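Local coordinates for protein benzoate transport porin BenP (Acinetobacter baumannii AB307-0294, PDB 5DL8) that binds calcium ions and probably acts as an outer-membrane porin of the OprD family, a beta-barrel channel for small solutes such as benzoate, at residues Ser49-Ala53 and Tyr84-Ser89; Phe186-Ala190 and Pro294-Gly298; Asp111-Tyr115 and Arg146-Thr150; Ile193-Ser197 and Glu223-Asn227. All coordinates share one frame; numbering follows the deposited sequence.

Interaction 1 (Ser49-Ala53 and Tyr84-Ser89)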
loop_
_atom_site.group_PDB
_atom_site.type_symbol
_atom_site.label_atom_id
_atom_site.label_comp_id
_atom_site.label_asym_id
_atom_site.label_seq_id
_atom_site.Cartn_x
_atom_site.Cartn_y
_atom_site.Cartn_z
ATOM N N SER A 49 -14.047 9.324 10.385
ATOM C CA SER A 49 -13.838 10.755 10.641
ATOM C C SER A 49 -13.905 11.575 9.303
ATOM O O SER A 49 -13.909 11.008 8.147
ATOM C CB SER A 49 -12.432 10.951 11.229
ATOM O OG SER A 49 -11.436 10.358 10.352
ATOM N N TRP A 50 -13.868 12.882 9.543
ATOM C CA TRP A 50 -13.791 13.957 8.604
ATOM C C TRP A 50 -12.585 14.685 9.094
ATOM O O TRP A 50 -12.527 15.119 10.288
ATOM C CB TRP A 50 -15.052 14.932 8.678
ATOM C CG TRP A 50 -15.101 15.916 7.550
ATOM C CD1 TRP A 50 -14.654 15.696 6.254
ATOM C CD2 TRP A 50 -15.529 17.265 7.601
ATOM N NE1 TRP A 50 -14.811 16.812 5.516
ATOM C CE2 TRP A 50 -15.342 17.799 6.314
ATOM C CE3 TRP A 50 -16.062 18.075 8.613
ATOM C CZ2 TRP A 50 -15.685 19.093 5.980
ATOM C CZ3 TRP A 50 -16.374 19.421 8.325
ATOM C CH2 TRP A 50 -16.166 19.918 6.986
ATOM N N SER A 51 -11.653 14.879 8.167
ATOM C CA SER A 51 -10.412 15.596 8.474
ATOM C C SER A 51 -9.912 16.442 7.322
ATOM O O SER A 51 -10.245 16.119 6.152
ATOM C CB SER A 51 -9.333 14.627 8.986
ATOM O OG SER A 51 -9.057 13.605 8.073
ATOM N N GLN A 52 -9.148 17.492 7.677
ATOM C CA GLN A 52 -8.419 18.331 6.699
ATOM C C GLN A 52 -6.942 18.267 7.000
ATOM O O GLN A 52 -6.578 18.399 8.185
ATOM C CB GLN A 52 -8.852 19.796 6.745
ATOM C CG GLN A 52 -8.119 20.711 5.815
ATOM C CD GLN A 52 -8.452 20.368 4.348
ATOM O OE1 GLN A 52 -9.626 20.254 3.964
ATOM N NE2 GLN A 52 -7.437 20.178 3.541
ATOM N N ALA A 53 -6.128 18.044 5.936
ATOM C CA ALA A 53 -4.678 17.898 6.060
ATOM C C ALA A 53 -3.956 18.824 5.087
ATOM O O ALA A 53 -4.522 19.223 4.057
ATOM C CB ALA A 53 -4.249 16.446 5.782
ATOM N N TYR A 84 0.325 17.060 8.293
ATOM C CA TYR A 84 -0.469 17.537 9.416
ATOM C C TYR A 84 -1.915 17.474 9.068
ATOM O O TYR A 84 -2.298 18.011 8.022
ATOM C CB TYR A 84 -0.115 18.962 9.717
ATOM C CG TYR A 84 -0.910 19.519 10.841
ATOM C CD1 TYR A 84 -0.777 18.972 12.151
ATOM C CD2 TYR A 84 -1.797 20.606 10.649
ATOM C CE1 TYR A 84 -1.487 19.490 13.223
ATOM C CE2 TYR A 84 -2.497 21.138 11.738
ATOM C CZ TYR A 84 -2.318 20.581 13.015
ATOM O OH TYR A 84 -3.089 20.992 14.055
ATOM N N ALA A 85 -2.719 16.832 9.937
ATOM C CA ALA A 85 -4.161 16.748 9.769
ATOM C C ALA A 85 -4.902 17.198 11.068
ATOM O O ALA A 85 -4.470 16.911 12.177
ATOM C CB ALA A 85 -4.577 15.354 9.470
ATOM N N VAL A 86 -6.032 17.897 10.878
ATOM C CA VAL A 86 -6.983 18.224 11.934
ATOM C C VAL A 86 -8.287 17.475 11.790
ATOM O O VAL A 86 -8.864 17.455 10.682
ATOM C CB VAL A 86 -7.313 19.720 11.861
ATOM C CG1 VAL A 86 -8.347 20.153 12.916
ATOM C CG2 VAL A 86 -6.045 20.466 12.192
ATOM N N ARG A 87 -8.747 16.842 12.889
ATOM C CA ARG A 87 -10.087 16.278 12.898
ATOM C C ARG A 87 -11.190 17.369 12.885
ATOM O O ARG A 87 -11.194 18.272 13.689
ATOM C CB ARG A 87 -10.335 15.396 14.112
ATOM C CG ARG A 87 -11.701 14.725 14.039
ATOM C CD ARG A 87 -11.830 13.464 14.931
ATOM N NE ARG A 87 -11.348 13.632 16.238
ATOM C CZ ARG A 87 -11.986 14.354 17.220
ATOM N NH1 ARG A 87 -13.165 14.963 17.036
ATOM N NH2 ARG A 87 -11.438 14.466 18.430
ATOM N N LEU A 88 -12.172 17.237 12.027
ATOM C CA LEU A 88 -13.299 18.169 12.000
ATOM C C LEU A 88 -14.602 17.643 12.527
ATOM O O LEU A 88 -15.474 18.452 12.926
ATOM C CB LEU A 88 -13.571 18.621 10.520
ATOM C CG LEU A 88 -12.429 19.249 9.704
ATOM C CD1 LEU A 88 -12.752 19.270 8.176
ATOM C CD2 LEU A 88 -12.158 20.659 10.208
ATOM N N SER A 89 -14.835 16.359 12.378
ATOM C CA SER A 89 -16.050 15.754 12.837
ATOM C C SER A 89 -15.951 15.635 14.374
ATOM O O SER A 89 -14.890 15.777 14.984
ATOM C CB SER A 89 -16.222 14.344 12.236
ATOM O OG SER A 89 -15.102 13.559 12.510
#
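Neighbouring antiparallel strands of the OprD-family barrel meet here: Ser-49 to Ala-53 of strand 47-65 runs against the end of strand 72-87, with Ser-51 opposite Arg-87 and Ala-53 opposite Ala-85 as non-hydrogen-bonded pairs. Between them Gln-52 and Val-86 form a hydrogen-bonded pair, Gln-52 N reaching Val-86 O at 3.0 Å and Val-86 N returning to Gln-52 O at 2.8 Å. Past Arg-87 the second segment leaves strand geometry but stays in contact. Leu-88 N binds Trp-50 O at 2.8 Å, and a weak bond from Ser-89 N goes to the same carbonyl oxygen. With OG set between its own N and carbonyl carbon (chi1 55°), Ser-89 turns its hydroxyl back to accept from Trp-50 N at 3.3 Å. Val-86 and Gln-52 share one face of the sheet; on the other, Ala-53 CB and Ala-85 CB meet at 3.9 Å, with Gln-147 and Leu-148 of an inward loop packed on Ala-53. The indole of Trp-50 stands on the surface and hands its NE1 to Asn-32 of strand 25-39, the next strand of the barrel. Leu-88 crosses the indole at a slant and lays one branch on it as a CH-pi contact, CD1 lying 3.3 Å from the centroid of the Trp-50 six-membered ring and only 5° off its normal.

Interaction 2 (Phe186-Ala190 and Pro294-Gly298)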
loop_
_atom_site.group_PDB
_atom_site.type_symbol
_atom_site.label_atom_id
_atom_site.label_comp_id
_atom_site.label_asym_id
_atom_site.label_seq_id
_atom_site.Cartn_x
_atom_site.Cartn_y
_atom_site.Cartn_z
ATOM N N PHE A 186 7.868 -2.676 14.216
ATOM C CA PHE A 186 6.862 -3.581 13.632
ATOM C C PHE A 186 6.361 -4.548 14.640
ATOM O O PHE A 186 7.102 -4.898 15.575
ATOM C CB PHE A 186 7.537 -4.468 12.524
ATOM C CG PHE A 186 7.896 -3.734 11.220
ATOM C CD1 PHE A 186 6.922 -3.416 10.308
ATOM C CD2 PHE A 186 9.211 -3.357 10.945
ATOM C CE1 PHE A 186 7.231 -2.683 9.147
ATOM C CE2 PHE A 186 9.529 -2.713 9.794
ATOM C CZ PHE A 186 8.550 -2.363 8.879
ATOM N N SER A 187 5.134 -5.026 14.471
ATOM C CA SER A 187 4.663 -6.013 15.398
ATOM C C SER A 187 3.637 -6.974 14.789
ATOM O O SER A 187 3.070 -6.695 13.748
ATOM C CB SER A 187 4.063 -5.337 16.687
ATOM O OG SER A 187 3.012 -4.388 16.397
ATOM N N PHE A 188 3.390 -8.100 15.452
ATOM C CA PHE A 188 2.303 -8.976 15.083
ATOM C C PHE A 188 1.560 -9.340 16.380
ATOM O O PHE A 188 2.167 -9.677 17.461
ATOM C CB PHE A 188 2.854 -10.208 14.352
ATOM C CG PHE A 188 1.811 -11.161 13.818
ATOM C CD1 PHE A 188 1.292 -11.030 12.513
ATOM C CD2 PHE A 188 1.398 -12.247 14.548
ATOM C CE1 PHE A 188 0.349 -11.952 12.020
ATOM C CE2 PHE A 188 0.427 -13.124 14.076
ATOM C CZ PHE A 188 -0.090 -13.003 12.799
ATOM N N THR A 189 0.253 -9.434 16.201
ATOM C CA THR A 189 -0.677 -9.683 17.266
ATOM C C THR A 189 -1.550 -10.932 17.008
ATOM O O THR A 189 -2.146 -11.083 15.938
ATOM C CB THR A 189 -1.522 -8.343 17.491
ATOM O OG1 THR A 189 -0.609 -7.302 17.932
ATOM C CG2 THR A 189 -2.530 -8.532 18.550
ATOM N N ALA A 190 -1.703 -11.804 18.013
ATOM C CA ALA A 190 -2.749 -12.847 17.897
ATOM C C ALA A 190 -3.240 -13.226 19.282
ATOM O O ALA A 190 -2.423 -13.275 20.233
ATOM C CB ALA A 190 -2.250 -14.049 17.194
ATOM N N PRO A 294 -0.566 -13.835 7.012
ATOM C CA PRO A 294 -0.323 -12.736 7.995
ATOM C C PRO A 294 -0.035 -11.375 7.416
ATOM O O PRO A 294 0.649 -11.227 6.428
ATOM C CB PRO A 294 0.967 -13.233 8.698
ATOM C CG PRO A 294 1.709 -13.925 7.617
ATOM C CD PRO A 294 0.690 -14.586 6.734
ATOM N N LEU A 295 -0.468 -10.367 8.102
ATOM C CA LEU A 295 -0.142 -8.942 7.864
ATOM C C LEU A 295 0.397 -8.397 9.204
ATOM O O LEU A 295 -0.065 -8.793 10.231
ATOM C CB LEU A 295 -1.452 -8.219 7.475
ATOM C CG LEU A 295 -1.685 -8.658 6.047
ATOM C CD1 LEU A 295 -2.942 -9.498 5.747
ATOM C CD2 LEU A 295 -1.236 -7.634 5.017
ATOM N N PRO A 296 1.396 -7.512 9.171
ATOM C CA PRO A 296 1.834 -6.831 10.300
ATOM C C PRO A 296 0.743 -5.905 10.905
ATOM O O PRO A 296 -0.200 -5.551 10.233
ATOM C CB PRO A 296 3.063 -6.074 9.843
ATOM C CG PRO A 296 3.188 -6.258 8.318
ATOM C CD PRO A 296 2.045 -7.106 7.878
ATOM N N ASP A 297 0.886 -5.594 12.205
ATOM C CA ASP A 297 -0.024 -4.657 12.906
ATOM C C ASP A 297 0.135 -3.280 12.255
ATOM O O ASP A 297 1.078 -3.034 11.521
ATOM C CB ASP A 297 0.301 -4.493 14.410
ATOM C CG ASP A 297 0.213 -5.751 15.217
ATOM O OD1 ASP A 297 -0.578 -6.592 14.903
ATOM O OD2 ASP A 297 0.895 -5.897 16.257
ATOM N N GLY A 298 -0.844 -2.454 12.408
ATOM C CA GLY A 298 -0.756 -1.036 11.953
ATOM C C GLY A 298 -1.223 -0.803 10.526
ATOM O O GLY A 298 -0.885 0.258 9.887
HETATM O O HOH W 1 3.673 -3.553 12.537
#
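Asp-297 OD2 is gripped by two hydroxyls of strand 187-190: Ser-187 OG donates to it at 2.6 Å and Thr-189 OG1 at 2.7 Å. They reach different sides of the oxygen, Ser-187 from the anti side and only moderately out of the carboxylate plane, Thr-189 from the syn side and 29° out of it. Ser-187 and Thr-189 are alternate residues of the strand, which lets both hydroxyls converge on one acceptor, and the pair of bonds limits how far the carboxylate can rotate. Thr-189 OG1 is also hydrogen-bonded to Thr-194 of the adjoining strand 193-196. The backbone adds a nearly straight bond, Asp-297 N to Ser-187 O at 2.9 Å (176° at the hydrogen). A water bridges the same pair of residues, accepting from Ser-187 N and donating to Asp-297 O, both at 2.8 Å. In the porin fold this joins a short two-stranded hairpin, 187-190 with 193-196, to the long loop between barrel strands 278-288 and 319-328, so that two separate excursions of the chain are tied together. The apolar half of the contact belongs to Phe-188. Its CG lies anti to the backbone N (chi1 -176°), and although the side chain sets out away from the loop, the ring swings back beside it. There CE1 of Phe-188 meets Pro-294 CB at 3.6 Å, while CD1 lies 3.5 Å from Leu-295 O; Phe-260 packs edge-to-face with the same ring.

Interaction 3 (Asp111-Tyr115 and Arg146-Thr150)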
loop_
_atom_site.group_PDB
_atom_site.type_symbol
_atom_site.label_atom_id
_atom_site.label_comp_id
_atom_site.label_asym_id
_atom_site.label_seq_id
_atom_site.Cartn_x
_atom_site.Cartn_y
_atom_site.Cartn_z
ATOM N N ASP A 111 -6.022 16.090 16.333
ATOM C CA ASP A 111 -5.053 16.441 15.252
ATOM C C ASP A 111 -3.801 15.496 15.327
ATOM O O ASP A 111 -3.615 14.803 16.319
ATOM C CB ASP A 111 -4.712 17.944 15.271
ATOM C CG ASP A 111 -3.796 18.375 16.391
ATOM O OD1 ASP A 111 -3.608 17.681 17.354
ATOM O OD2 ASP A 111 -3.156 19.416 16.333
ATOM N N TYR A 112 -3.017 15.370 14.268
ATOM C CA TYR A 112 -1.744 14.646 14.384
ATOM C C TYR A 112 -0.794 15.153 13.315
ATOM O O TYR A 112 -1.235 15.664 12.288
ATOM C CB TYR A 112 -1.898 13.121 14.339
ATOM C CG TYR A 112 -2.184 12.432 13.018
ATOM C CD1 TYR A 112 -3.281 12.793 12.258
ATOM C CD2 TYR A 112 -1.458 11.236 12.641
ATOM C CE1 TYR A 112 -3.659 12.125 11.148
ATOM C CE2 TYR A 112 -1.780 10.558 11.432
ATOM C CZ TYR A 112 -2.893 10.983 10.700
ATOM O OH TYR A 112 -3.252 10.329 9.522
ATOM N N LEU A 113 0.492 15.067 13.673
ATOM C CA LEU A 113 1.604 15.574 12.948
ATOM C C LEU A 113 2.597 14.476 12.742
ATOM O O LEU A 113 3.016 13.864 13.783
ATOM C CB LEU A 113 2.334 16.622 13.795
ATOM C CG LEU A 113 3.595 17.230 13.182
ATOM C CD1 LEU A 113 3.313 18.114 11.991
ATOM C CD2 LEU A 113 4.274 18.054 14.278
ATOM N N LYS A 114 2.995 14.271 11.474
ATOM C CA LYS A 114 4.189 13.407 11.110
ATOM C C LYS A 114 5.308 14.306 10.531
ATOM O O LYS A 114 5.002 15.351 9.956
ATOM C CB LYS A 114 3.796 12.442 10.059
ATOM C CG LYS A 114 2.749 11.416 10.393
ATOM C CD LYS A 114 2.318 10.735 9.123
ATOM C CE LYS A 114 1.536 9.474 9.399
ATOM N NZ LYS A 114 2.456 8.386 9.951
ATOM N N TYR A 115 6.562 13.890 10.678
ATOM C CA TYR A 115 7.684 14.441 9.997
ATOM C C TYR A 115 8.854 13.415 9.934
ATOM O O TYR A 115 8.941 12.497 10.739
ATOM C CB TYR A 115 8.183 15.762 10.609
ATOM C CG TYR A 115 8.620 15.642 12.054
ATOM C CD1 TYR A 115 7.695 15.729 13.072
ATOM C CD2 TYR A 115 9.975 15.469 12.419
ATOM C CE1 TYR A 115 8.080 15.619 14.425
ATOM C CE2 TYR A 115 10.377 15.364 13.753
ATOM C CZ TYR A 115 9.398 15.446 14.741
ATOM O OH TYR A 115 9.654 15.393 16.077
ATOM N N ARG A 146 -6.093 6.536 3.211
ATOM C CA ARG A 146 -6.917 7.196 4.246
ATOM C C ARG A 146 -6.590 8.713 4.326
ATOM O O ARG A 146 -6.878 9.411 3.354
ATOM C CB ARG A 146 -6.752 6.447 5.576
ATOM C CG ARG A 146 -7.191 4.982 5.618
ATOM C CD ARG A 146 -8.585 4.814 5.149
ATOM N NE ARG A 146 -9.184 3.560 5.612
ATOM C CZ ARG A 146 -8.904 2.306 5.160
ATOM N NH1 ARG A 146 -7.969 2.046 4.219
ATOM N NH2 ARG A 146 -9.542 1.290 5.737
ATOM N N GLN A 147 -5.926 9.168 5.400
ATOM C CA GLN A 147 -5.566 10.536 5.524
ATOM C C GLN A 147 -4.065 10.713 5.378
ATOM O O GLN A 147 -3.566 10.740 4.221
ATOM C CB GLN A 147 -6.165 11.137 6.815
ATOM C CG GLN A 147 -5.887 12.590 7.094
ATOM C CD GLN A 147 -6.056 13.502 5.890
ATOM O OE1 GLN A 147 -5.176 13.561 5.028
ATOM N NE2 GLN A 147 -7.147 14.279 5.856
ATOM N N LEU A 148 -3.305 10.779 6.456
ATOM C CA LEU A 148 -1.794 10.876 6.286
ATOM C C LEU A 148 -1.192 9.492 5.794
ATOM O O LEU A 148 -1.906 8.453 5.825
ATOM C CB LEU A 148 -1.132 11.464 7.517
ATOM C CG LEU A 148 -1.727 12.809 8.030
ATOM C CD1 LEU A 148 -0.873 13.389 9.159
ATOM C CD2 LEU A 148 -1.795 13.772 6.824
ATOM N N LEU A 149 0.042 9.517 5.305
ATOM C CA LEU A 149 0.700 8.383 4.584
ATOM C C LEU A 149 1.770 7.685 5.471
ATOM O O LEU A 149 2.552 8.293 6.259
ATOM C CB LEU A 149 1.432 8.927 3.404
ATOM C CG LEU A 149 0.748 9.220 2.064
ATOM C CD1 LEU A 149 -0.642 9.722 2.171
ATOM C CD2 LEU A 149 1.571 10.109 1.142
ATOM N N THR A 150 1.749 6.374 5.406
ATOM C CA THR A 150 2.746 5.495 6.066
ATOM C C THR A 150 4.135 5.758 5.471
ATOM O O THR A 150 4.293 5.943 4.266
ATOM C CB THR A 150 2.301 4.025 5.886
ATOM O OG1 THR A 150 0.953 3.958 6.343
ATOM C CG2 THR A 150 3.175 2.932 6.653
HETATM O O HOH W 2 4.805 8.739 7.806
#
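The backbones of Tyr-112 to Lys-114 and Gln-147 to Leu-149 stay well apart, their nearest CA atoms being those of Lys-114 and Leu-148 at 8.1 Å, and side chains fill the space between. This is a porin barrel wall meeting an inward loop: strand 107-123 supplies Tyr-112 and Lys-114, and the loop between strands 132-133 and 151-153 presents Leu-148. Tyr-112 and Leu-148 approach from opposite directions. One face of the phenol ring takes Leu-148 CD1 as a CH-pi contact, the methyl 3.6 Å from the Tyr-112 centroid and displaced toward the rim; CG of Leu-148 packs at 3.4 Å on Tyr-112 CZ. A chi1 of 75° places the Tyr-112 ring between its own backbone N and carbonyl carbon, and from there the hydroxyl reaches the loop backbone. Leu-148 N donates to Tyr-112 OH at 3.1 Å, with a bent angle of 142° at the hydrogen, while the same hydroxyl is hydrogen-bonded to Arg-178 O. Lys-114 slides past Leu-148 in the opposite sense, its CE 3.8 Å from Leu-148 CB. Carbonyls of Pro-177 and Glu-180 receive its ammonium, two backbone oxygens that probably help to stabilise the charge of this buried residue. Water completes the link to the loop, accepting from Lys-114 NZ at 3.2 Å and donating to Leu-149 O at 2.8 Å.

Interaction 4 (Ile193-Ser197 and Glu223-Asn227)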
loop_
_atom_site.group_PDB
_atom_site.type_symbol
_atom_site.label_atom_id
_atom_site.label_comp_id
_atom_site.label_asym_id
_atom_site.label_seq_id
_atom_site.Cartn_x
_atom_site.Cartn_y
_atom_site.Cartn_z
ATOM N N ILE A 193 -2.495 -10.938 22.104
ATOM C CA ILE A 193 -1.138 -10.842 22.560
ATOM C C ILE A 193 -0.281 -10.276 21.408
ATOM O O ILE A 193 -0.257 -10.896 20.290
ATOM C CB ILE A 193 -0.594 -12.190 23.011
ATOM C CG1 ILE A 193 -1.312 -12.665 24.278
ATOM C CG2 ILE A 193 0.929 -12.086 23.366
ATOM C CD1 ILE A 193 -0.998 -14.191 24.597
ATOM N N THR A 194 0.437 -9.159 21.720
ATOM C CA THR A 194 1.335 -8.460 20.814
ATOM C C THR A 194 2.836 -8.757 21.046
ATOM O O THR A 194 3.264 -8.712 22.168
ATOM C CB THR A 194 1.091 -6.923 20.818
ATOM O OG1 THR A 194 -0.254 -6.666 20.338
ATOM C CG2 THR A 194 2.006 -6.173 19.761
ATOM N N LYS A 195 3.588 -9.065 19.995
ATOM C CA LYS A 195 5.036 -9.142 19.998
ATOM C C LYS A 195 5.627 -8.208 18.968
ATOM O O LYS A 195 5.109 -8.085 17.855
ATOM C CB LYS A 195 5.453 -10.518 19.667
ATOM C CG LYS A 195 6.767 -10.911 20.361
ATOM C CD LYS A 195 7.502 -11.922 19.478
ATOM C CE LYS A 195 8.678 -12.643 20.150
ATOM N NZ LYS A 195 9.012 -13.858 19.251
ATOM N N GLU A 196 6.728 -7.548 19.340
ATOM C CA GLU A 196 7.465 -6.597 18.478
ATOM C C GLU A 196 8.668 -7.240 17.857
ATOM O O GLU A 196 9.225 -8.144 18.456
ATOM C CB GLU A 196 8.028 -5.456 19.335
ATOM C CG GLU A 196 6.968 -4.670 20.117
ATOM C CD GLU A 196 7.509 -3.490 20.851
ATOM O OE1 GLU A 196 8.106 -3.719 21.901
ATOM O OE2 GLU A 196 7.329 -2.365 20.363
ATOM N N SER A 197 9.105 -6.700 16.734
ATOM C CA SER A 197 10.328 -7.088 16.078
ATOM C C SER A 197 11.400 -6.028 16.208
ATOM O O SER A 197 11.106 -4.816 16.090
ATOM C CB SER A 197 9.990 -7.226 14.577
ATOM O OG SER A 197 11.137 -7.485 13.721
ATOM N N GLU A 223 12.360 -9.908 11.894
ATOM C CA GLU A 223 12.945 -10.638 13.040
ATOM C C GLU A 223 11.956 -10.994 14.136
ATOM O O GLU A 223 11.189 -10.111 14.551
ATOM C CB GLU A 223 14.113 -9.893 13.641
ATOM C CG GLU A 223 15.321 -9.735 12.724
ATOM C CD GLU A 223 16.454 -8.948 13.361
ATOM O OE1 GLU A 223 16.447 -8.753 14.597
ATOM O OE2 GLU A 223 17.342 -8.473 12.631
ATOM N N ASP A 224 11.916 -12.270 14.560
ATOM C CA ASP A 224 11.103 -12.832 15.731
ATOM C C ASP A 224 9.618 -12.946 15.419
ATOM O O ASP A 224 8.827 -13.348 16.253
ATOM C CB ASP A 224 11.202 -11.974 17.036
ATOM C CG ASP A 224 12.602 -11.281 17.248
ATOM O OD1 ASP A 224 13.488 -12.123 17.478
ATOM O OD2 ASP A 224 12.763 -9.930 17.183
ATOM N N LEU A 225 9.203 -12.516 14.215
ATOM C CA LEU A 225 7.806 -12.692 13.771
ATOM C C LEU A 225 7.709 -13.794 12.647
ATOM O O LEU A 225 7.248 -14.912 12.901
ATOM C CB LEU A 225 7.190 -11.321 13.378
ATOM C CG LEU A 225 7.442 -10.161 14.371
ATOM C CD1 LEU A 225 6.749 -8.852 13.948
ATOM C CD2 LEU A 225 6.878 -10.577 15.708
ATOM N N TYR A 226 8.174 -13.503 11.438
ATOM C CA TYR A 226 8.035 -14.419 10.296
ATOM C C TYR A 226 8.954 -13.989 9.131
ATOM O O TYR A 226 9.439 -12.833 9.023
ATOM C CB TYR A 226 6.559 -14.588 9.879
ATOM C CG TYR A 226 5.832 -13.301 9.383
ATOM C CD1 TYR A 226 5.878 -12.910 8.043
ATOM C CD2 TYR A 226 5.019 -12.543 10.249
ATOM C CE1 TYR A 226 5.227 -11.715 7.594
ATOM C CE2 TYR A 226 4.362 -11.415 9.845
ATOM C CZ TYR A 226 4.475 -10.978 8.546
ATOM O OH TYR A 226 3.775 -9.861 8.148
ATOM N N ASN A 227 9.206 -14.960 8.305
ATOM C CA ASN A 227 9.993 -14.809 7.063
ATOM C C ASN A 227 9.134 -14.961 5.857
ATOM O O ASN A 227 8.263 -15.797 5.802
ATOM C CB ASN A 227 11.118 -15.842 7.099
ATOM C CG ASN A 227 12.080 -15.566 8.263
ATOM O OD1 ASN A 227 12.342 -14.405 8.611
ATOM N ND2 ASN A 227 12.525 -16.617 8.927
#
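A classic beta bulge, in which Leu-225 and Tyr-226 both face Leu-222, shapes the turn between barrel strands 213-222 and 226-238 of this porin, and the end of the short strand 193-196 docks against it. Two backbone carbonyls of the turn serve as acceptors for side chains. Ser-197 OG donates to Glu-223 O at 2.8 Å, and Lys-195 NZ to Asp-224 O at 3.0 Å; in each case the donor lies in the carbonyl plane, on a lone pair. The two bonds use successive carbonyls, and the residues that supply the donors are alternate ones of the incoming segment. Lys-195 runs extended beyond CG, which carries its ammonium across the side chain of Asp-224 at about a right angle. The carboxylate itself is not in contact with that ammonium, Asp-224 OD1 standing 5.1 Å from Lys-195 NZ. With its CG anti to the carbonyl carbon (chi1 -46°), Leu-225 sends its two methyls to different partners: CD1 to Ser-197 CB at 3.7 Å, CD2 to the backbone of Lys-195, where the O is 3.7 Å away. Thr-259 accepts a further bond from Lys-195, and the carboxylate of Glu-223 forms a salt bridge with Arg-171. The lysine is thus held by neutral acceptors, a carbonyl and a hydroxyl, and the nearby Asp-224 carboxylate probably contributes a favourable field at longer range rather than a direct ion pair.

The four contacts fall into two pairs inside one porin barrel. Interactions 1 and 3 have centres 10 Å apart and share neighbouring strands 72-87 and 107-123, joined by Ala-85 O to Tyr-112 N at 3.0 Å; interaction 1 pairs wall strands 47-65 and 72-87, and interaction 3 packs a loop on strand 107-123. Interactions 2 and 4, centres 8 Å apart, meet through the hairpin 187-190 and 193-196, which they join to other parts of the chain; 4 is nested within the span that 2 closes. Interaction 1 closes before 3 opens, and both precede 2 and 4. Interactions 1 and 4 are farthest apart, 32 Å between centres, whereas 2 and 3 come within about 5 Å at their nearest atoms without touching.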